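Local coordinates for 4'-phospho-dehydrooxetanocin synthase (Bacillus megaterium, PDB 5UL3), which uses cobalamin, a [4Fe-4S] cluster and S-adenosylmethionine to carry out the oxidative ring contraction of dAMP to an oxetane aldehyde in oxetanocin A biosynthesis, at residues A[160-174]-A[192-204]. Numbering follows the deposited sequence.
Sequences MQVGTTINQIIKNLL and LAFEILDLIYSHI
Ile166 and Ile170, one turn apart on helix 166-174, are the two knobs that lock it against helix 192-204, and they make the tight part of the contact. Ile166 enters a hole formed by Leu192, Glu195, Ile196 and Leu199, its two branches dividing the work: CG2 meets Leu199 CD1 at 3.5 Å, while CD1 lies 3.5 Å from Leu192 CD1. Ile170 fills the next hole, among Ile196, Leu199, Ile200 and His203. Its chain folds back at chi2 (-62°), bringing CD1 to 3.6 Å from Leu199 CB, while the CG2 branch sits over one face of the His203 imidazole, a CH-pi contact 4.0 Å from the ring centroid. That ring is held in place by His203 ND1, which donates to Leu199 O (2.8 Å), an acceptor lying almost in the ring plane and shared with Ser202 OG and His203 N. Ile169, Leu173, Ile196 and Ile200 form the buried side toward the sheet: Ile169 CD1 and Ile196 CD1 touch at 3.9 Å, Leu173 leans on Ile200, and these side chains go on to strands 154-159 and 180-184. Ahead of the helix, the bent chain of Met160 meets Leu192 tip to tip. The outer side is looser: partly exposed Leu174 brings CD2 to 3.9 Å from His203 CD2, and Glu195 crosses Ile166 at about a right angle, OE1 beside CD1. No hydrogen bond joins the segments, and the axes, inclined at 34°, come no closer than 10.4 Å. A capping box of Thr165 and Gln168 starts the first helix. Two neighbouring helices packed side by side on the parallel part of the sheet, linked through strand 180-184, are characteristic of the Rossmann fold that houses cobalamin here.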
loop_
_atom_site.group_PDB
_atom_site.type_symbol
_atom_site.label_atom_id
_atom_site.label_comp_id
_atom_site.label_asym_id
_atom_site.label_seq_id
_atom_site.Cartn_x
_atom_site.Cartn_y
_atom_site.Cartn_z
ATOM N N MET A 160 -14.301 -5.474 5.673
ATOM C CA MET A 160 -15.123 -5.706 4.485
ATOM C C MET A 160 -14.365 -6.395 3.361
ATOM O O MET A 160 -15.007 -6.890 2.426
ATOM C CB MET A 160 -15.691 -4.387 3.968
ATOM C CG MET A 160 -16.705 -3.760 4.912
ATOM S SD MET A 160 -17.462 -2.317 4.172
ATOM C CE MET A 160 -18.565 -3.116 2.973
ATOM N N GLN A 161 -13.030 -6.466 3.421
ATOM C CA GLN A 161 -12.296 -7.163 2.365
ATOM C C GLN A 161 -12.698 -8.622 2.265
ATOM O O GLN A 161 -12.608 -9.210 1.181
ATOM C CB GLN A 161 -10.796 -7.115 2.601
ATOM C CG GLN A 161 -10.125 -5.787 2.406
ATOM C CD GLN A 161 -8.621 -5.970 2.532
ATOM O OE1 GLN A 161 -7.908 -6.025 1.535
ATOM N NE2 GLN A 161 -8.149 -6.138 3.755
ATOM N N VAL A 162 -13.077 -9.240 3.372
ATOM C CA VAL A 162 -13.398 -10.662 3.376
ATOM C C VAL A 162 -14.907 -10.887 3.252
ATOM O O VAL A 162 -15.408 -11.948 3.629
ATOM C CB VAL A 162 -12.813 -11.386 4.606
ATOM C CG1 VAL A 162 -11.272 -11.313 4.598
ATOM C CG2 VAL A 162 -13.377 -10.830 5.922
ATOM N N GLY A 163 -15.636 -9.896 2.745
ATOM C CA GLY A 163 -17.019 -10.058 2.371
ATOM C C GLY A 163 -18.046 -9.580 3.369
ATOM O O GLY A 163 -19.242 -9.640 3.066
ATOM N N THR A 164 -17.633 -9.107 4.542
ATOM C CA THR A 164 -18.591 -8.627 5.532
ATOM C C THR A 164 -19.399 -7.468 4.965
ATOM O O THR A 164 -18.839 -6.472 4.502
ATOM C CB THR A 164 -17.859 -8.195 6.812
ATOM O OG1 THR A 164 -16.935 -9.226 7.194
ATOM C CG2 THR A 164 -18.867 -7.973 7.945
ATOM N N THR A 165 -20.725 -7.599 5.002
ATOM C CA THR A 165 -21.615 -6.597 4.430
ATOM C C THR A 165 -21.937 -5.491 5.430
ATOM O O THR A 165 -21.735 -5.632 6.637
ATOM C CB THR A 165 -22.928 -7.238 3.972
ATOM O OG1 THR A 165 -23.606 -7.768 5.117
ATOM C CG2 THR A 165 -22.662 -8.359 2.970
ATOM N N ILE A 166 -22.497 -4.395 4.900
ATOM C CA ILE A 166 -22.957 -3.286 5.736
ATOM C C ILE A 166 -23.902 -3.779 6.828
ATOM O O ILE A 166 -23.767 -3.417 7.999
ATOM C CB ILE A 166 -23.619 -2.196 4.873
ATOM C CG1 ILE A 166 -22.591 -1.475 3.996
ATOM C CG2 ILE A 166 -24.323 -1.186 5.754
ATOM C CD1 ILE A 166 -23.227 -0.532 2.967
ATOM N N ASN A 167 -24.877 -4.618 6.466
ATOM C CA ASN A 167 -25.813 -5.085 7.486
ATOM C C ASN A 167 -25.145 -6.033 8.480
ATOM O O ASN A 167 -25.532 -6.067 9.656
ATOM C CB ASN A 167 -27.030 -5.746 6.829
ATOM C CG ASN A 167 -27.945 -4.739 6.138
ATOM O OD1 ASN A 167 -27.925 -3.541 6.444
ATOM N ND2 ASN A 167 -28.759 -5.223 5.209
ATOM N N GLN A 168 -24.136 -6.794 8.047
ATOM C CA GLN A 168 -23.401 -7.624 8.996
ATOM C C GLN A 168 -22.551 -6.768 9.932
ATOM O O GLN A 168 -22.381 -7.111 11.110
ATOM C CB GLN A 168 -22.539 -8.646 8.253
ATOM C CG GLN A 168 -23.375 -9.712 7.536
ATOM C CD GLN A 168 -22.540 -10.680 6.710
ATOM O OE1 GLN A 168 -21.581 -10.289 6.039
ATOM N NE2 GLN A 168 -22.914 -11.954 6.747
ATOM N N ILE A 169 -22.002 -5.661 9.432
ATOM C CA ILE A 169 -21.274 -4.745 10.316
ATOM C C ILE A 169 -22.188 -4.247 11.425
ATOM O O ILE A 169 -21.841 -4.305 12.609
ATOM C CB ILE A 169 -20.697 -3.568 9.521
ATOM C CG1 ILE A 169 -19.562 -4.052 8.610
ATOM C CG2 ILE A 169 -20.253 -2.452 10.496
ATOM C CD1 ILE A 169 -19.225 -3.068 7.503
ATOM N N ILE A 170 -23.380 -3.763 11.054
ATOM C CA ILE A 170 -24.292 -3.200 12.050
ATOM C C ILE A 170 -24.700 -4.265 13.058
ATOM O O ILE A 170 -24.720 -4.018 14.273
ATOM C CB ILE A 170 -25.516 -2.569 11.364
ATOM C CG1 ILE A 170 -25.086 -1.448 10.419
ATOM C CG2 ILE A 170 -26.515 -2.072 12.405
ATOM C CD1 ILE A 170 -24.375 -0.293 11.116
ATOM N N LYS A 171 -25.030 -5.468 12.570
ATOM C CA LYS A 171 -25.340 -6.582 13.459
ATOM C C LYS A 171 -24.200 -6.835 14.431
ATOM O O LYS A 171 -24.426 -7.051 15.632
ATOM C CB LYS A 171 -25.605 -7.855 12.645
ATOM C CG LYS A 171 -26.976 -7.972 11.992
ATOM C CD LYS A 171 -27.162 -9.403 11.459
ATOM C CE LYS A 171 -26.748 -10.434 12.522
ATOM N NZ LYS A 171 -26.830 -11.870 12.094
ATOM N N ASN A 172 -22.966 -6.827 13.920
ATOM C CA ASN A 172 -21.791 -7.037 14.759
ATOM C C ASN A 172 -21.686 -5.964 15.836
ATOM O O ASN A 172 -21.385 -6.267 16.995
ATOM C CB ASN A 172 -20.539 -7.054 13.875
ATOM C CG ASN A 172 -19.273 -7.423 14.634
ATOM O OD1 ASN A 172 -18.946 -6.830 15.659
ATOM N ND2 ASN A 172 -18.541 -8.404 14.112
ATOM N N LEU A 173 -21.919 -4.703 15.466
ATOM C CA LEU A 173 -21.825 -3.610 16.429
ATOM C C LEU A 173 -22.871 -3.748 17.529
ATOM O O LEU A 173 -22.585 -3.503 18.705
ATOM C CB LEU A 173 -21.988 -2.268 15.721
ATOM C CG LEU A 173 -20.881 -1.882 14.725
ATOM C CD1 LEU A 173 -21.268 -0.654 13.906
ATOM C CD2 LEU A 173 -19.560 -1.624 15.487
ATOM N N LEU A 174 -24.106 -4.095 17.156
ATOM C CA LEU A 174 -25.144 -4.230 18.170
ATOM C C LEU A 174 -24.801 -5.330 19.158
ATOM O O LEU A 174 -25.079 -5.198 20.354
ATOM C CB LEU A 174 -26.496 -4.498 17.503
ATOM C CG LEU A 174 -27.044 -3.403 16.588
ATOM C CD1 LEU A 174 -28.450 -3.774 16.113
ATOM C CD2 LEU A 174 -27.055 -2.052 17.275
ATOM N N LEU A 192 -19.869 4.330 0.723
ATOM C CA LEU A 192 -19.909 3.256 1.713
ATOM C C LEU A 192 -19.809 3.798 3.139
ATOM O O LEU A 192 -20.548 3.374 4.039
ATOM C CB LEU A 192 -18.768 2.286 1.421
ATOM C CG LEU A 192 -18.668 0.918 2.051
ATOM C CD1 LEU A 192 -19.962 0.163 1.823
ATOM C CD2 LEU A 192 -17.528 0.216 1.357
ATOM N N ALA A 193 -18.877 4.729 3.369
ATOM C CA ALA A 193 -18.734 5.329 4.688
ATOM C C ALA A 193 -20.018 6.020 5.128
ATOM O O ALA A 193 -20.446 5.872 6.278
ATOM C CB ALA A 193 -17.572 6.334 4.687
ATOM N N PHE A 194 -20.627 6.808 4.237
ATOM C CA PHE A 194 -21.823 7.549 4.626
ATOM C C PHE A 194 -22.978 6.606 4.932
ATOM O O PHE A 194 -23.744 6.851 5.870
ATOM C CB PHE A 194 -22.229 8.538 3.536
ATOM C CG PHE A 194 -21.506 9.858 3.604
ATOM C CD1 PHE A 194 -20.217 9.938 4.106
ATOM C CD2 PHE A 194 -22.125 11.019 3.174
ATOM C CE1 PHE A 194 -19.549 11.170 4.157
ATOM C CE2 PHE A 194 -21.469 12.252 3.232
ATOM C CZ PHE A 194 -20.182 12.324 3.725
ATOM N N GLU A 195 -23.111 5.528 4.162
ATOM C CA GLU A 195 -24.154 4.537 4.439
ATOM C C GLU A 195 -23.961 3.900 5.811
ATOM O O GLU A 195 -24.919 3.739 6.579
ATOM C CB GLU A 195 -24.164 3.455 3.361
ATOM C CG GLU A 195 -24.652 3.924 1.994
ATOM C CD GLU A 195 -24.823 2.776 1.014
ATOM O OE1 GLU A 195 -25.058 1.639 1.479
ATOM O OE2 GLU A 195 -24.729 3.012 -0.213
ATOM N N ILE A 196 -22.724 3.511 6.127
ATOM C CA ILE A 196 -22.462 2.874 7.413
ATOM C C ILE A 196 -22.643 3.872 8.544
ATOM O O ILE A 196 -23.254 3.551 9.569
ATOM C CB ILE A 196 -21.060 2.238 7.428
ATOM C CG1 ILE A 196 -20.984 1.104 6.407
ATOM C CG2 ILE A 196 -20.726 1.709 8.822
ATOM C CD1 ILE A 196 -19.575 0.594 6.156
ATOM N N LEU A 197 -22.124 5.101 8.376
ATOM C CA LEU A 197 -22.303 6.133 9.396
ATOM C C LEU A 197 -23.783 6.447 9.611
ATOM O O LEU A 197 -24.230 6.612 10.751
ATOM C CB LEU A 197 -21.535 7.401 8.999
ATOM C CG LEU A 197 -20.015 7.263 9.193
ATOM C CD1 LEU A 197 -19.238 8.420 8.531
ATOM C CD2 LEU A 197 -19.689 7.164 10.689
ATOM N N ASP A 198 -24.551 6.558 8.524
ATOM C CA ASP A 198 -25.993 6.782 8.651
ATOM C C ASP A 198 -26.634 5.752 9.577
ATOM O O ASP A 198 -27.370 6.106 10.504
ATOM C CB ASP A 198 -26.658 6.738 7.271
ATOM C CG ASP A 198 -26.430 8.004 6.453
ATOM O OD1 ASP A 198 -25.847 9.002 6.946
ATOM O OD2 ASP A 198 -26.845 7.992 5.280
ATOM N N LEU A 199 -26.326 4.464 9.359
ATOM C CA LEU A 199 -26.906 3.387 10.161
ATOM C C LEU A 199 -26.391 3.399 11.597
ATOM O O LEU A 199 -27.138 3.088 12.531
ATOM C CB LEU A 199 -26.595 2.046 9.511
ATOM C CG LEU A 199 -27.468 1.731 8.309
ATOM C CD1 LEU A 199 -26.783 0.688 7.464
ATOM C CD2 LEU A 199 -28.809 1.225 8.821
ATOM N N ILE A 200 -25.110 3.726 11.791
ATOM C CA ILE A 200 -24.574 3.824 13.146
ATOM C C ILE A 200 -25.316 4.894 13.931
ATOM O O ILE A 200 -25.733 4.670 15.072
ATOM C CB ILE A 200 -23.063 4.119 13.108
ATOM C CG1 ILE A 200 -22.300 2.887 12.628
ATOM C CG2 ILE A 200 -22.584 4.569 14.496
ATOM C CD1 ILE A 200 -20.814 3.177 12.349
ATOM N N TYR A 201 -25.461 6.088 13.343
ATOM C CA TYR A 201 -26.108 7.173 14.077
ATOM C C TYR A 201 -27.605 6.921 14.246
ATOM O O TYR A 201 -28.173 7.293 15.279
ATOM C CB TYR A 201 -25.870 8.513 13.389
ATOM C CG TYR A 201 -24.487 9.074 13.647
ATOM C CD1 TYR A 201 -24.146 9.576 14.893
ATOM C CD2 TYR A 201 -23.528 9.093 12.645
ATOM C CE1 TYR A 201 -22.888 10.085 15.139
ATOM C CE2 TYR A 201 -22.264 9.598 12.883
ATOM C CZ TYR A 201 -21.950 10.088 14.137
ATOM O OH TYR A 201 -20.691 10.598 14.396
ATOM N N SER A 202 -28.261 6.289 13.266
ATOM C CA SER A 202 -29.674 5.976 13.480
ATOM C C SER A 202 -29.854 4.987 14.629
ATOM O O SER A 202 -30.842 5.079 15.365
ATOM C CB SER A 202 -30.332 5.460 12.190
ATOM O OG SER A 202 -29.761 4.252 11.719
ATOM N N HIS A 203 -28.896 4.078 14.842
ATOM C CA HIS A 203 -28.999 3.170 15.977
ATOM C C HIS A 203 -28.577 3.818 17.289
ATOM O O HIS A 203 -29.092 3.448 18.351
ATOM C CB HIS A 203 -28.184 1.906 15.717
ATOM C CG HIS A 203 -28.872 0.940 14.804
ATOM N ND1 HIS A 203 -28.855 1.069 13.430
ATOM C CD2 HIS A 203 -29.643 -0.139 15.074
ATOM C CE1 HIS A 203 -29.563 0.091 12.891
ATOM N NE2 HIS A 203 -30.047 -0.659 13.867
ATOM N N ILE A 204 -27.641 4.769 17.258
ATOM C CA ILE A 204 -27.384 5.554 18.466
ATOM C C ILE A 204 -28.647 6.297 18.865
ATOM O O ILE A 204 -29.047 6.302 20.037
ATOM C CB ILE A 204 -26.212 6.529 18.245
ATOM C CG1 ILE A 204 -24.885 5.776 18.175
ATOM C CG2 ILE A 204 -26.170 7.567 19.362
ATOM C CD1 ILE A 204 -23.699 6.696 17.849
#